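PDB 2GWM: Mono(ADP-ribosyl)transferase SpvB, which probably transfers ADP-ribose from NAD(+) to an arginine of host actin through this ADP-ribosyltransferase domain, preventing filament assembly and breaking down the cytoskeleton. Local coordinates for residues Q6-Y11 with E148-P153; N20-G25 with V59-I64. One frame throughout, in Å; residues are numbered along the deposited sequence.

Interaction 1 (Q6-Y11 with E148-P153)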
loop_
_atom_site.group_PDB
_atom_site.type_symbol
_atom_site.label_atom_id
_atom_site.label_comp_id
_atom_site.label_asym_id
_atom_site.label_seq_id
_atom_site.Cartn_x
_atom_site.Cartn_y
_atom_site.Cartn_z
ATOM N N GLN A 6 1.240 13.947 12.408
ATOM C CA GLN A 6 -0.166 13.905 12.741
ATOM C C GLN A 6 -1.036 13.642 11.503
ATOM O O GLN A 6 -2.051 12.944 11.592
ATOM C CB GLN A 6 -0.579 15.220 13.405
ATOM C CG GLN A 6 0.036 15.468 14.750
ATOM C CD GLN A 6 -0.492 16.754 15.365
ATOM O OE1 GLN A 6 -1.690 16.863 15.642
ATOM N NE2 GLN A 6 0.384 17.733 15.574
ATOM N N ALA A 7 -0.650 14.196 10.369
ATOM C CA ALA A 7 -1.363 13.890 9.123
ATOM C C ALA A 7 -1.238 12.411 8.747
ATOM O O ALA A 7 -2.203 11.829 8.346
ATOM C CB ALA A 7 -0.927 14.774 8.021
ATOM N N LEU A 8 -0.051 11.832 8.928
ATOM C CA LEU A 8 0.138 10.400 8.707
ATOM C C LEU A 8 -0.702 9.558 9.631
ATOM O O LEU A 8 -1.281 8.518 9.225
ATOM C CB LEU A 8 1.629 10.053 8.878
ATOM C CG LEU A 8 1.999 8.538 8.736
ATOM C CD1 LEU A 8 1.603 8.039 7.364
ATOM C CD2 LEU A 8 3.485 8.427 8.955
ATOM N N ARG A 9 -0.810 9.946 10.891
ATOM C CA ARG A 9 -1.725 9.251 11.813
ATOM C C ARG A 9 -3.147 9.258 11.275
ATOM O O ARG A 9 -3.832 8.239 11.291
ATOM C CB ARG A 9 -1.691 9.891 13.207
ATOM C CG ARG A 9 -0.377 9.716 13.980
ATOM C CD ARG A 9 -0.452 10.361 15.388
ATOM N NE ARG A 9 0.755 10.088 16.139
ATOM C CZ ARG A 9 1.036 8.934 16.760
ATOM N NH1 ARG A 9 0.174 7.913 16.790
ATOM N NH2 ARG A 9 2.211 8.803 17.381
ATOM N N TYR A 10 -3.595 10.407 10.766
ATOM C CA TYR A 10 -4.941 10.510 10.214
ATOM C C TYR A 10 -5.112 9.643 8.973
ATOM O O TYR A 10 -6.124 8.991 8.805
ATOM C CB TYR A 10 -5.227 11.980 9.877
ATOM C CG TYR A 10 -6.595 12.176 9.328
ATOM C CD1 TYR A 10 -7.664 12.401 10.153
ATOM C CD2 TYR A 10 -6.820 12.141 7.957
ATOM C CE1 TYR A 10 -8.919 12.562 9.635
ATOM C CE2 TYR A 10 -8.073 12.272 7.426
ATOM C CZ TYR A 10 -9.126 12.534 8.260
ATOM O OH TYR A 10 -10.412 12.746 7.782
ATOM N N TYR A 11 -4.132 9.654 8.079
ATOM C CA TYR A 11 -4.071 8.752 6.936
ATOM C C TYR A 11 -4.330 7.315 7.401
ATOM O O TYR A 11 -5.152 6.616 6.836
ATOM C CB TYR A 11 -2.675 8.838 6.277
ATOM C CG TYR A 11 -2.545 7.755 5.250
ATOM C CD1 TYR A 11 -2.981 7.940 3.955
ATOM C CD2 TYR A 11 -2.018 6.526 5.592
ATOM C CE1 TYR A 11 -2.906 6.889 3.021
ATOM C CE2 TYR A 11 -1.969 5.479 4.654
ATOM C CZ TYR A 11 -2.421 5.659 3.399
ATOM O OH TYR A 11 -2.363 4.591 2.501
ATOM N N GLU A 148 3.463 -2.692 10.017
ATOM C CA GLU A 148 3.133 -2.174 8.692
ATOM C C GLU A 148 4.287 -1.369 8.216
ATOM O O GLU A 148 4.715 -0.443 8.918
ATOM C CB GLU A 148 1.869 -1.345 8.771
ATOM C CG GLU A 148 1.424 -0.800 7.440
ATOM C CD GLU A 148 0.056 -0.139 7.493
ATOM O OE1 GLU A 148 -0.502 0.044 8.624
ATOM O OE2 GLU A 148 -0.414 0.217 6.390
ATOM N N MET A 149 4.742 -1.660 7.006
ATOM C CA MET A 149 5.695 -0.819 6.302
ATOM C C MET A 149 4.926 -0.117 5.187
ATOM O O MET A 149 4.346 -0.768 4.307
ATOM C CB MET A 149 6.796 -1.659 5.662
ATOM C CG MET A 149 7.609 -0.818 4.753
ATOM S SD MET A 149 9.257 -1.402 4.508
ATOM C CE MET A 149 9.656 -0.537 5.919
ATOM N N LEU A 150 4.839 1.213 5.261
ATOM C CA LEU A 150 4.090 1.987 4.303
ATOM C C LEU A 150 5.106 2.679 3.384
ATOM O O LEU A 150 6.154 3.148 3.823
ATOM C CB LEU A 150 3.247 3.053 5.041
ATOM C CG LEU A 150 2.286 3.811 4.144
ATOM C CD1 LEU A 150 1.181 2.990 3.689
ATOM C CD2 LEU A 150 1.705 4.986 4.942
ATOM N N PHE A 151 4.763 2.725 2.097
ATOM C CA PHE A 151 5.521 3.389 1.074
ATOM C C PHE A 151 4.733 4.566 0.543
ATOM O O PHE A 151 3.535 4.489 0.394
ATOM C CB PHE A 151 5.771 2.401 -0.088
ATOM C CG PHE A 151 6.730 1.272 0.240
ATOM C CD1 PHE A 151 8.049 1.327 -0.106
ATOM C CD2 PHE A 151 6.292 0.185 0.959
ATOM C CE1 PHE A 151 8.926 0.296 0.197
ATOM C CE2 PHE A 151 7.140 -0.810 1.279
ATOM C CZ PHE A 151 8.448 -0.757 0.904
ATOM N N PRO A 152 5.434 5.652 0.223
ATOM C CA PRO A 152 4.727 6.778 -0.382
ATOM C C PRO A 152 4.342 6.500 -1.797
ATOM O O PRO A 152 4.741 5.480 -2.382
ATOM C CB PRO A 152 5.765 7.905 -0.328
ATOM C CG PRO A 152 7.073 7.197 -0.475
ATOM C CD PRO A 152 6.861 5.898 0.323
ATOM N N PRO A 153 3.540 7.384 -2.386
ATOM C CA PRO A 153 3.092 7.210 -3.773
ATOM C C PRO A 153 4.221 7.039 -4.776
ATOM O O PRO A 153 5.300 7.601 -4.598
ATOM C CB PRO A 153 2.316 8.504 -4.052
ATOM C CG PRO A 153 1.855 8.916 -2.767
ATOM C CD PRO A 153 2.955 8.601 -1.801
#
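L150 reaches out of a short strand and sets one methyl, CD2, against both L8 and Y11, which belong to successive turns of the N-terminal helix. L150 CD2 comes 3.7 Å from CE2 of the Y11 ring and 3.9 Å from CD1 of L8, so a single branch of the leucine spans both partners. Between these segments the other branch meets the tyrosine: L150 CD1 lies 4.1 Å from Y11 OH. The methyl meets the ring obliquely, whereas the two leucines run past one another in opposite directions and touch only by their ends. All three residues are buried, and with the backbones still 10.3 Å apart between L8 CA and L150 CA, the leucine and tyrosine side chains are long enough to bridge that distance.

Helix 3-24 here packs on a small antiparallel sheet of the mono-ADP-ribosyltransferase core, in which strand 149-151 runs between 110-112 and 135-136. E148, S111 and R81 are the predicted active-site residues, consistent with the Arg-Ser-Glu set of arginine-modifying enzymes. E148 OE2 is hydrogen-bonded to S111 OG, and the side chain of L150 also touches S111, so the contact adjoins the predicted site through L150.

What positions the three apolar groups is a second layer. Y11 carries its ring toward the strand with CG anti to the backbone N (chi1 171°), and its hydroxyl is hydrogen-bonded to the side chain of N20, which gives the polar end of this buried residue a partner and probably steadies the ring. The ring also meets F109, at about 45°, while I64 of helix 50-69 touches both Y11 and L8, and the backbone of L150 is hydrogen-bonded to R135 in the adjoining strand.

Interaction 2 (N20-G25 with V59-I64); sequences NKYLRG and VYINDI
I61 of helix 50-69 lays its terminal methyl, CD1, against Y22 and L23, two consecutive residues near the C-terminal end of helix 3-24. This is helix-helix packing within the N-terminal helical part of the ADP-ribosyltransferase domain, and it is narrow: one isoleucine faces a pair of neighbours, with the chains 9.2 Å apart between L23 CA and I61 CA.

The purely aliphatic half of the contact joins L23 CD2 to I61 CD1 at 3.9 Å. The two side chains lie alongside, pointing in opposing senses. With CG1 of I61 anti to the carbonyl carbon (chi1 -71°), the ethyl arm reaches across to the other helix, and isoleucine suits the place because this extended arm carries a methyl far enough from the backbone to touch both partners.

The aromatic half brings the same methyl to the tyrosine, where Y22 CD2 and Y22 CE2 are each 4.0 Å from I61 CD1. The approach is oblique. Y22 also packs edge-to-face with Y28 and touches F53 and M57, earlier residues of helix 50-69, so the ring extends the junction toward that helix's beginning. I61 in turn touches I19, one turn before L23 on helix 3-24.

Polar bonds join the same helices away from this junction: D63 is bound through OD1 to Q4 NE2, near the start of helix 3-24, and through OD2 to Y42 OH, in the chain after helix 30-39. Past L23, helix 3-24 is closed by a Schellman motif: G25 takes a positive phi of 77°, which glycine adopts easily, and G25 N donates to Y22 O at 3.1 Å.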
loop_
_atom_site.group_PDB
_atom_site.type_symbol
_atom_site.label_atom_id
_atom_site.label_comp_id
_atom_site.label_asym_id
_atom_site.label_seq_id
_atom_site.Cartn_x
_atom_site.Cartn_y
_atom_site.Cartn_z
ATOM N N ASN A 20 -6.041 7.175 -1.571
ATOM C CA ASN A 20 -5.456 6.260 -2.526
ATOM C C ASN A 20 -6.281 6.140 -3.780
ATOM O O ASN A 20 -5.747 6.153 -4.877
ATOM C CB ASN A 20 -5.197 4.910 -1.842
ATOM C CG ASN A 20 -4.133 5.010 -0.713
ATOM O OD1 ASN A 20 -4.238 4.371 0.376
ATOM N ND2 ASN A 20 -3.106 5.783 -0.975
ATOM N N LYS A 21 -7.606 6.147 -3.638
ATOM C CA LYS A 21 -8.459 6.228 -4.830
ATOM C C LYS A 21 -8.207 7.512 -5.601
ATOM O O LYS A 21 -8.131 7.529 -6.820
ATOM C CB LYS A 21 -9.933 6.101 -4.458
ATOM C CG LYS A 21 -10.315 4.731 -3.989
ATOM C CD LYS A 21 -11.791 4.657 -3.551
ATOM C CE LYS A 21 -12.218 3.225 -3.354
ATOM N NZ LYS A 21 -13.708 3.063 -3.126
ATOM N N TYR A 22 -8.088 8.618 -4.890
ATOM C CA TYR A 22 -7.770 9.912 -5.511
ATOM C C TYR A 22 -6.475 9.850 -6.338
ATOM O O TYR A 22 -6.434 10.234 -7.523
ATOM C CB TYR A 22 -7.644 10.980 -4.417
ATOM C CG TYR A 22 -7.288 12.370 -4.937
ATOM C CD1 TYR A 22 -8.244 13.186 -5.537
ATOM C CD2 TYR A 22 -6.008 12.851 -4.809
ATOM C CE1 TYR A 22 -7.935 14.413 -5.990
ATOM C CE2 TYR A 22 -5.656 14.129 -5.272
ATOM C CZ TYR A 22 -6.644 14.901 -5.875
ATOM O OH TYR A 22 -6.400 16.185 -6.303
ATOM N N LEU A 23 -5.440 9.311 -5.699
ATOM C CA LEU A 23 -4.110 9.251 -6.330
ATOM C C LEU A 23 -4.145 8.333 -7.519
ATOM O O LEU A 23 -3.485 8.605 -8.504
ATOM C CB LEU A 23 -3.046 8.786 -5.336
ATOM C CG LEU A 23 -2.590 9.850 -4.318
ATOM C CD1 LEU A 23 -1.861 9.249 -3.161
ATOM C CD2 LEU A 23 -1.738 10.913 -4.984
ATOM N N ARG A 24 -4.929 7.271 -7.454
ATOM C CA ARG A 24 -4.972 6.343 -8.618
ATOM C C ARG A 24 -5.715 6.879 -9.808
ATOM O O ARG A 24 -5.663 6.270 -10.883
ATOM C CB ARG A 24 -5.624 5.050 -8.203
ATOM C CG ARG A 24 -4.779 4.233 -7.310
ATOM C CD ARG A 24 -5.557 3.030 -6.857
ATOM N NE ARG A 24 -4.850 2.386 -5.759
ATOM C CZ ARG A 24 -5.345 2.129 -4.562
ATOM N NH1 ARG A 24 -6.606 2.406 -4.256
ATOM N NH2 ARG A 24 -4.557 1.550 -3.660
ATOM N N GLY A 25 -6.392 8.022 -9.637
ATOM C CA GLY A 25 -7.244 8.580 -10.670
ATOM C C GLY A 25 -8.557 7.838 -10.765
ATOM O O GLY A 25 -9.256 7.946 -11.770
ATOM N N VAL A 59 -1.122 19.448 -0.746
ATOM C CA VAL A 59 -0.433 19.721 0.482
ATOM C C VAL A 59 -0.677 18.609 1.545
ATOM O O VAL A 59 0.209 18.215 2.290
ATOM C CB VAL A 59 -0.883 21.102 1.073
ATOM C CG1 VAL A 59 -0.001 21.422 2.269
ATOM C CG2 VAL A 59 -0.787 22.209 0.037
ATOM N N TYR A 60 -1.919 18.181 1.658
ATOM C CA TYR A 60 -2.335 17.125 2.567
ATOM C C TYR A 60 -1.544 15.813 2.294
ATOM O O TYR A 60 -0.958 15.234 3.182
ATOM C CB TYR A 60 -3.818 16.960 2.321
ATOM C CG TYR A 60 -4.504 15.788 3.004
ATOM C CD1 TYR A 60 -4.217 15.410 4.311
ATOM C CD2 TYR A 60 -5.389 15.021 2.276
ATOM C CE1 TYR A 60 -4.856 14.318 4.894
ATOM C CE2 TYR A 60 -6.034 13.925 2.841
ATOM C CZ TYR A 60 -5.759 13.587 4.150
ATOM O OH TYR A 60 -6.397 12.497 4.680
ATOM N N ILE A 61 -1.515 15.411 1.036
ATOM C CA ILE A 61 -0.758 14.218 0.629
ATOM C C ILE A 61 0.710 14.411 0.968
ATOM O O ILE A 61 1.383 13.510 1.489
ATOM C CB ILE A 61 -0.951 13.961 -0.881
ATOM C CG1 ILE A 61 -2.395 13.491 -1.030
ATOM C CG2 ILE A 61 -0.044 12.868 -1.351
ATOM C CD1 ILE A 61 -2.870 13.586 -2.392
ATOM N N ASN A 62 1.260 15.581 0.643
ATOM C CA ASN A 62 2.654 15.818 0.911
ATOM C C ASN A 62 2.920 15.813 2.394
ATOM O O ASN A 62 4.022 15.453 2.805
ATOM C CB ASN A 62 3.072 17.144 0.292
ATOM C CG ASN A 62 3.111 17.101 -1.235
ATOM O OD1 ASN A 62 3.308 16.018 -1.801
ATOM N ND2 ASN A 62 3.033 18.244 -1.893
ATOM N N ASP A 63 1.965 16.281 3.216
ATOM C CA ASP A 63 2.193 16.224 4.645
ATOM C C ASP A 63 2.320 14.751 5.073
ATOM O O ASP A 63 3.123 14.447 5.903
ATOM C CB ASP A 63 1.032 16.868 5.399
ATOM C CG ASP A 63 1.240 18.370 5.635
ATOM O OD1 ASP A 63 2.365 18.845 5.578
ATOM O OD2 ASP A 63 0.204 19.038 5.923
ATOM N N ILE A 64 1.381 13.922 4.637
ATOM C CA ILE A 64 1.416 12.509 4.996
ATOM C C ILE A 64 2.727 11.870 4.536
ATOM O O ILE A 64 3.365 11.160 5.344
ATOM C CB ILE A 64 0.235 11.769 4.303
ATOM C CG1 ILE A 64 -1.132 12.259 4.833
ATOM C CG2 ILE A 64 0.420 10.275 4.533
ATOM C CD1 ILE A 64 -2.242 11.884 3.939
#

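In the fold
Both contacts draw on helix 3-24: interaction 1 uses its early turns, interaction 2 its last ones, and their centres lie 11 Å apart. Along the chain the order is 6-11, 20-25, 59-64, 148-153, so both segments of interaction 2 fall between those of interaction 1. The helix thus packs on helix 50-69 and on the small sheet containing strand 149-151, joining the N-terminal helices to the part of the core holding the predicted active-site residues E148 and S111. The two contacts also meet directly: P153 CG is 3.8 Å from L23 CD1, and A7 O is 3.7 Å from I64 CG1.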